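Local coordinates for Serine/threonine-protein kinase Tel1 (Chaetomium thermophilum, PDB 6SKY) that probably phosphorylates serine and threonine residues followed by glutamine, using ATP, to switch on checkpoint signalling when DNA is damaged, at residues N2420-T2424 with R2425-L2429; G1645-P1648 with E1649-R1653. One frame throughout, in Å; residues are numbered along the deposited sequence.

In the fold
Both contacts are turns in loops that join helices of this largely alpha-helical kinase. Both lie away from the nucleotide and magnesium site. Their centres are about 42 Å apart and their nearest atoms about 25 Å, so they do not touch; they lie in different loops. Contact 1, between helices 2409-2418 and 2431-2434, is partly buried. It has a phenylalanine-valine contact, and its arginine and lysine reach out of the turn to aspartates beyond the two segments. Contact 2, between helices 1627-1644 and 1657-1663, is a surface contact. There the side chains that meet are aliphatic, and a single backbone hydrogen bond crosses the turn.

Contact 1: N2420-T2424 with R2425-L2429; sequences NKVPT and RKFAL
The amide N of Lys2426 donates to Pro2423 O at 3.3 Å, and the bond is nearly straight at 169°. Phe2427 N donates to Thr2424 O at 3.3 Å, more bent at 140°. Each bond joins a carbonyl to the amide three residues on, so 2423-2426 and 2424-2427 form two overlapping beta turns. They lie in the FAT region, in the loop between helices 2409-2418 and 2431-2434.

The charged ends bind outside the turns. Arg2425 NH1 makes a salt bridge to Asp2389. Lys2426 NZ makes one to Asp2392 and a long, weak ion pair with Asp2389. Thr2424 OG1 is hydrogen-bonded to Asp2459.

On its way to Asp2389, Arg2425 passes the Pro2423 ring. Its CG sits between the backbone N and the carbonyl carbon (chi1 68°). The chain then runs extended to NE, and NH2 ends 3.5 Å from Pro2423 CB. With an alanine here, Asp2389 would probably be left with the weak ion pair to Lys2426 in place of a salt bridge, and the Pro2423 ring would lose its guanidinium neighbour.

Lys2426 CG lies 3.9 Å from Val2422 CG1, and the two side chains cross at about a right angle. Phe2427 is buried against helices 2394-2404 and 2444-2459, while Val2422 rests on helix 2348-2387. Thr2424 CA lies at the edge of the Phe2427 ring. Val2422 CG1 touches Phe2427 CE2 at 3.7 Å.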
ATOM      1  N   ASN A2420      33.931   2.004  30.906  1.00 40.50           N
ATOM      2  CA  ASN A2420      33.812   2.802  32.119  1.00 40.50           C
ATOM      3  C   ASN A2420      33.167   4.159  31.898  1.00 40.50           C
ATOM      4  O   ASN A2420      33.065   4.933  32.852  1.00 40.50           O
ATOM      5  CB  ASN A2420      35.182   2.997  32.756  1.00 40.50           C
ATOM      6  CG  ASN A2420      35.721   1.729  33.341  1.00 40.50           C
ATOM      7  OD1 ASN A2420      35.325   1.322  34.428  1.00 40.50           O
ATOM      8  ND2 ASN A2420      36.629   1.086  32.623  1.00 40.50           N
ATOM      9  N   LYS A2421      32.727   4.468  30.687  1.00 38.30           N
ATOM     10  CA  LYS A2421      32.135   5.762  30.396  1.00 38.30           C
ATOM     11  C   LYS A2421      30.630   5.698  30.254  1.00 38.30           C
ATOM     12  O   LYS A2421      29.991   6.741  30.104  1.00 38.30           O
ATOM     13  CB  LYS A2421      32.757   6.343  29.133  1.00 38.30           C
ATOM     14  CG  LYS A2421      34.244   6.524  29.268  1.00 38.30           C
ATOM     15  CD  LYS A2421      34.909   6.768  27.942  1.00 38.30           C
ATOM     16  CE  LYS A2421      36.409   6.705  28.100  1.00 38.30           C
ATOM     17  NZ  LYS A2421      37.109   7.069  26.846  1.00 38.30           N
ATOM     18  N   VAL A2422      30.049   4.508  30.303  1.00 33.61           N
ATOM     19  CA  VAL A2422      28.603   4.353  30.243  1.00 33.61           C
ATOM     20  C   VAL A2422      28.050   4.515  31.651  1.00 33.61           C
ATOM     21  O   VAL A2422      28.604   3.943  32.598  1.00 33.61           O
ATOM     22  CB  VAL A2422      28.215   2.993  29.651  1.00 33.61           C
ATOM     23  CG1 VAL A2422      26.743   2.957  29.353  1.00 33.61           C
ATOM     24  CG2 VAL A2422      29.009   2.725  28.411  1.00 33.61           C
ATOM     25  N   PRO A2423      26.991   5.290  31.847  1.00 33.84           N
ATOM     26  CA  PRO A2423      26.313   5.285  33.142  1.00 33.84           C
ATOM     27  C   PRO A2423      25.779   3.897  33.455  1.00 33.84           C
ATOM     28  O   PRO A2423      25.248   3.209  32.586  1.00 33.84           O
ATOM     29  CB  PRO A2423      25.177   6.290  32.948  1.00 33.84           C
ATOM     30  CG  PRO A2423      25.593   7.111  31.808  1.00 33.84           C
ATOM     31  CD  PRO A2423      26.381   6.244  30.914  1.00 33.84           C
ATOM     32  N   THR A2424      25.918   3.482  34.710  1.00 34.33           N
ATOM     33  CA  THR A2424      25.462   2.147  35.061  1.00 34.33           C
ATOM     34  C   THR A2424      23.951   2.033  35.114  1.00 34.33           C
ATOM     35  O   THR A2424      23.444   0.926  35.278  1.00 34.33           O
ATOM     36  CB  THR A2424      26.054   1.716  36.397  1.00 34.33           C
ATOM     37  OG1 THR A2424      25.941   2.786  37.333  1.00 34.33           O
ATOM     38  CG2 THR A2424      27.502   1.364  36.228  1.00 34.33           C
ATOM     39  N   ARG A2425      23.219   3.133  34.980  1.00 36.24           N
ATOM     40  CA  ARG A2425      21.770   3.035  34.943  1.00 36.24           C
ATOM     41  C   ARG A2425      21.263   2.446  33.641  1.00 36.24           C
ATOM     42  O   ARG A2425      20.074   2.132  33.546  1.00 36.24           O
ATOM     43  CB  ARG A2425      21.143   4.405  35.160  1.00 36.24           C
ATOM     44  CG  ARG A2425      21.383   5.359  34.032  1.00 36.24           C
ATOM     45  CD  ARG A2425      20.645   6.648  34.237  1.00 36.24           C
ATOM     46  NE  ARG A2425      20.651   7.458  33.027  1.00 36.24           N
ATOM     47  CZ  ARG A2425      21.596   8.338  32.724  1.00 36.24           C
ATOM     48  NH1 ARG A2425      21.519   9.029  31.601  1.00 36.24           N
ATOM     49  NH2 ARG A2425      22.618   8.527  33.540  1.00 36.24           N
ATOM     50  N   LYS A2426      22.126   2.299  32.639  1.00 34.98           N
ATOM     51  CA  LYS A2426      21.734   1.661  31.395  1.00 34.98           C
ATOM     52  C   LYS A2426      21.708   0.148  31.524  1.00 34.98           C
ATOM     53  O   LYS A2426      20.957  -0.517  30.807  1.00 34.98           O
ATOM     54  CB  LYS A2426      22.688   2.060  30.279  1.00 34.98           C
ATOM     55  CG  LYS A2426      23.022   3.520  30.236  1.00 34.98           C
ATOM     56  CD  LYS A2426      21.982   4.301  29.501  1.00 34.98           C
ATOM     57  CE  LYS A2426      22.506   5.677  29.188  1.00 34.98           C
ATOM     58  NZ  LYS A2426      21.619   6.398  28.257  1.00 34.98           N
ATOM     59  N   PHE A2427      22.512  -0.405  32.421  1.00 32.28           N
ATOM     60  CA  PHE A2427      22.573  -1.836  32.657  1.00 32.28           C
ATOM     61  C   PHE A2427      21.795  -2.270  33.885  1.00 32.28           C
ATOM     62  O   PHE A2427      21.793  -3.455  34.206  1.00 32.28           O
ATOM     63  CB  PHE A2427      24.023  -2.284  32.813  1.00 32.28           C
ATOM     64  CG  PHE A2427      24.916  -1.834  31.716  1.00 32.28           C
ATOM     65  CD1 PHE A2427      24.900  -2.467  30.496  1.00 32.28           C
ATOM     66  CD2 PHE A2427      25.790  -0.792  31.907  1.00 32.28           C
ATOM     67  CE1 PHE A2427      25.722  -2.056  29.487  1.00 32.28           C
ATOM     68  CE2 PHE A2427      26.615  -0.383  30.897  1.00 32.28           C
ATOM     69  CZ  PHE A2427      26.580  -1.014  29.689  1.00 32.28           C
ATOM     70  N   ALA A2428      21.140  -1.344  34.578  1.00 33.22           N
ATOM     71  CA  ALA A2428      20.589  -1.662  35.886  1.00 33.22           C
ATOM     72  C   ALA A2428      19.461  -2.675  35.805  1.00 33.22           C
ATOM     73  O   ALA A2428      19.273  -3.460  36.739  1.00 33.22           O
ATOM     74  CB  ALA A2428      20.104  -0.390  36.571  1.00 33.22           C
ATOM     75  N   LEU A2429      18.704  -2.681  34.714  1.00 33.15           N
ATOM     76  CA  LEU A2429      17.596  -3.611  34.554  1.00 33.15           C
ATOM     77  C   LEU A2429      18.004  -4.931  33.921  1.00 33.15           C
ATOM     78  O   LEU A2429      17.140  -5.776  33.694  1.00 33.15           O
ATOM     79  CB  LEU A2429      16.482  -2.980  33.720  1.00 33.15           C
ATOM     80  CG  LEU A2429      15.616  -1.903  34.373  1.00 33.15           C
ATOM     81  CD1 LEU A2429      14.490  -1.500  33.442  1.00 33.15           C
ATOM     82  CD2 LEU A2429      15.063  -2.382  35.694  1.00 33.15           C
TER

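Contact 2: G1645-P1648 with E1649-R1653; sequences GEVP and EDLLR
Val1647 meets two leucines mainly through one methyl. Its CG1 lies 3.9 Å from Leu1651 CB and also 3.9 Å from Leu1652 CG. This branch is anti to the backbone N (chi1 -178°), which turns it toward the residues that follow. Val1647 crosses Leu1651 at about a right angle and Leu1652 at a slant. The CD1 methyl of Leu1652 also comes within 4.1 Å of Val1647 CB.

Pro1648 meets Leu1651 further out along its side chain. The two side chains lie side by side and point the same way, with Pro1648 CG 3.9 Å from Leu1651 CD1. Leu1651 is therefore touched by the valine at its CB and by the proline ring at its end.

A beta turn brings these groups together. Leu1651 N donates to Pro1648 O at 3.1 Å, with an angle of 148° at the hydrogen. Glu1649 and Asp1650, the central residues of the turn, have helical backbone angles. A weak bond from Leu1652 N to Glu1649 O follows, so the chain coils briefly without becoming a regular helix.

The turn lies in the loop between helices 1627-1644 and 1657-1663. Gly1645, the first residue past helix 1627-1644, has a positive phi of 68°, and the chain then runs extended through Val1647 and Pro1648. Helix 2077-2097 backs the apolar side, where Leu2080 touches both Val1647 and Leu1651. Trp1617 of helix 1606-1619 touches Asp1650 and Leu1651. Further along, Glu1649 O and Asp1650 CA lie over one face of the Arg1653 guanidinium, toward its rim.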
ATOM      1  N   GLY A1645      -3.955  20.232  25.986  1.00 26.18           N
ATOM      2  CA  GLY A1645      -4.825  19.557  25.056  1.00 26.18           C
ATOM      3  C   GLY A1645      -5.902  18.742  25.707  1.00 26.18           C
ATOM      4  O   GLY A1645      -6.452  17.847  25.072  1.00 26.18           O
ATOM      5  N   GLU A1646      -6.225  19.038  26.960  1.00 35.40           N
ATOM      6  CA  GLU A1646      -7.209  18.301  27.736  1.00 35.40           C
ATOM      7  C   GLU A1646      -8.349  19.219  28.138  1.00 35.40           C
ATOM      8  O   GLU A1646      -8.128  20.366  28.530  1.00 35.40           O
ATOM      9  CB  GLU A1646      -6.577  17.693  28.981  1.00 35.40           C
ATOM     10  CG  GLU A1646      -5.876  16.387  28.728  1.00 35.40           C
ATOM     11  CD  GLU A1646      -4.883  16.048  29.810  1.00 35.40           C
ATOM     12  OE1 GLU A1646      -4.875  16.745  30.843  1.00 35.40           O
ATOM     13  OE2 GLU A1646      -4.101  15.091  29.623  1.00 35.40           O
ATOM     14  N   VAL A1647      -9.566  18.697  28.047  1.00 38.29           N
ATOM     15  CA  VAL A1647     -10.783  19.426  28.381  1.00 38.29           C
ATOM     16  C   VAL A1647     -10.989  19.405  29.890  1.00 38.29           C
ATOM     17  O   VAL A1647     -10.803  18.353  30.517  1.00 38.29           O
ATOM     18  CB  VAL A1647     -11.991  18.815  27.662  1.00 38.29           C
ATOM     19  CG1 VAL A1647     -13.238  19.591  27.966  1.00 38.29           C
ATOM     20  CG2 VAL A1647     -11.744  18.773  26.187  1.00 38.29           C
ATOM     21  N   PRO A1648     -11.352  20.521  30.518  1.00 44.92           N
ATOM     22  CA  PRO A1648     -11.773  20.464  31.922  1.00 44.92           C
ATOM     23  C   PRO A1648     -12.976  19.549  32.093  1.00 44.92           C
ATOM     24  O   PRO A1648     -13.910  19.565  31.293  1.00 44.92           O
ATOM     25  CB  PRO A1648     -12.113  21.921  32.252  1.00 44.92           C
ATOM     26  CG  PRO A1648     -12.228  22.608  30.939  1.00 44.92           C
ATOM     27  CD  PRO A1648     -11.293  21.904  30.025  1.00 44.92           C
ATOM     28  N   GLU A1649     -12.947  18.748  33.157  1.00 50.49           N
ATOM     29  CA  GLU A1649     -13.879  17.639  33.297  1.00 50.49           C
ATOM     30  C   GLU A1649     -15.301  18.074  33.607  1.00 50.49           C
ATOM     31  O   GLU A1649     -16.214  17.257  33.488  1.00 50.49           O
ATOM     32  CB  GLU A1649     -13.386  16.690  34.381  1.00 50.49           C
ATOM     33  CG  GLU A1649     -11.919  16.347  34.250  1.00 50.49           C
ATOM     34  CD  GLU A1649     -11.516  15.161  35.101  1.00 50.49           C
ATOM     35  OE1 GLU A1649     -12.378  14.636  35.836  1.00 50.49           O
ATOM     36  OE2 GLU A1649     -10.337  14.751  35.030  1.00 50.49           O
ATOM     37  N   ASP A1650     -15.518  19.324  34.008  1.00 51.57           N
ATOM     38  CA  ASP A1650     -16.884  19.790  34.193  1.00 51.57           C
ATOM     39  C   ASP A1650     -17.624  19.875  32.869  1.00 51.57           C
ATOM     40  O   ASP A1650     -18.849  19.731  32.833  1.00 51.57           O
ATOM     41  CB  ASP A1650     -16.884  21.148  34.885  1.00 51.57           C
ATOM     42  CG  ASP A1650     -15.512  21.548  35.385  1.00 51.57           C
ATOM     43  OD1 ASP A1650     -14.675  20.655  35.624  1.00 51.57           O
ATOM     44  OD2 ASP A1650     -15.269  22.760  35.540  1.00 51.57           O
ATOM     45  N   LEU A1651     -16.902  20.111  31.777  1.00 43.28           N
ATOM     46  CA  LEU A1651     -17.498  20.206  30.455  1.00 43.28           C
ATOM     47  C   LEU A1651     -17.808  18.851  29.846  1.00 43.28           C
ATOM     48  O   LEU A1651     -18.539  18.790  28.855  1.00 43.28           O
ATOM     49  CB  LEU A1651     -16.569  20.983  29.528  1.00 43.28           C
ATOM     50  CG  LEU A1651     -16.644  22.498  29.625  1.00 43.28           C
ATOM     51  CD1 LEU A1651     -15.496  23.139  28.903  1.00 43.28           C
ATOM     52  CD2 LEU A1651     -17.938  22.947  29.029  1.00 43.28           C
ATOM     53  N   LEU A1652     -17.286  17.769  30.413  1.00 45.42           N
ATOM     54  CA  LEU A1652     -17.452  16.441  29.850  1.00 45.42           C
ATOM     55  C   LEU A1652     -18.510  15.607  30.552  1.00 45.42           C
ATOM     56  O   LEU A1652     -18.900  14.567  30.017  1.00 45.42           O
ATOM     57  CB  LEU A1652     -16.125  15.685  29.890  1.00 45.42           C
ATOM     58  CG  LEU A1652     -15.010  16.223  29.005  1.00 45.42           C
ATOM     59  CD1 LEU A1652     -13.732  15.458  29.258  1.00 45.42           C
ATOM     60  CD2 LEU A1652     -15.425  16.119  27.563  1.00 45.42           C
ATOM     61  N   ARG A1653     -18.972  16.016  31.727  1.00 47.38           N
ATOM     62  CA  ARG A1653     -19.973  15.248  32.448  1.00 47.38           C
ATOM     63  C   ARG A1653     -21.358  15.539  31.902  1.00 47.38           C
ATOM     64  O   ARG A1653     -21.666  16.670  31.525  1.00 47.38           O
ATOM     65  CB  ARG A1653     -19.926  15.561  33.938  1.00 47.38           C
ATOM     66  CG  ARG A1653     -18.815  14.855  34.676  1.00 47.38           C
ATOM     67  CD  ARG A1653     -18.968  15.058  36.159  1.00 47.38           C
ATOM     68  NE  ARG A1653     -19.263  16.451  36.468  1.00 47.38           N
ATOM     69  CZ  ARG A1653     -18.382  17.309  36.967  1.00 47.38           C
ATOM     70  NH1 ARG A1653     -17.145  16.915  37.231  1.00 47.38           N
ATOM     71  NH2 ARG A1653     -18.744  18.560  37.215  1.00 47.38           N
TER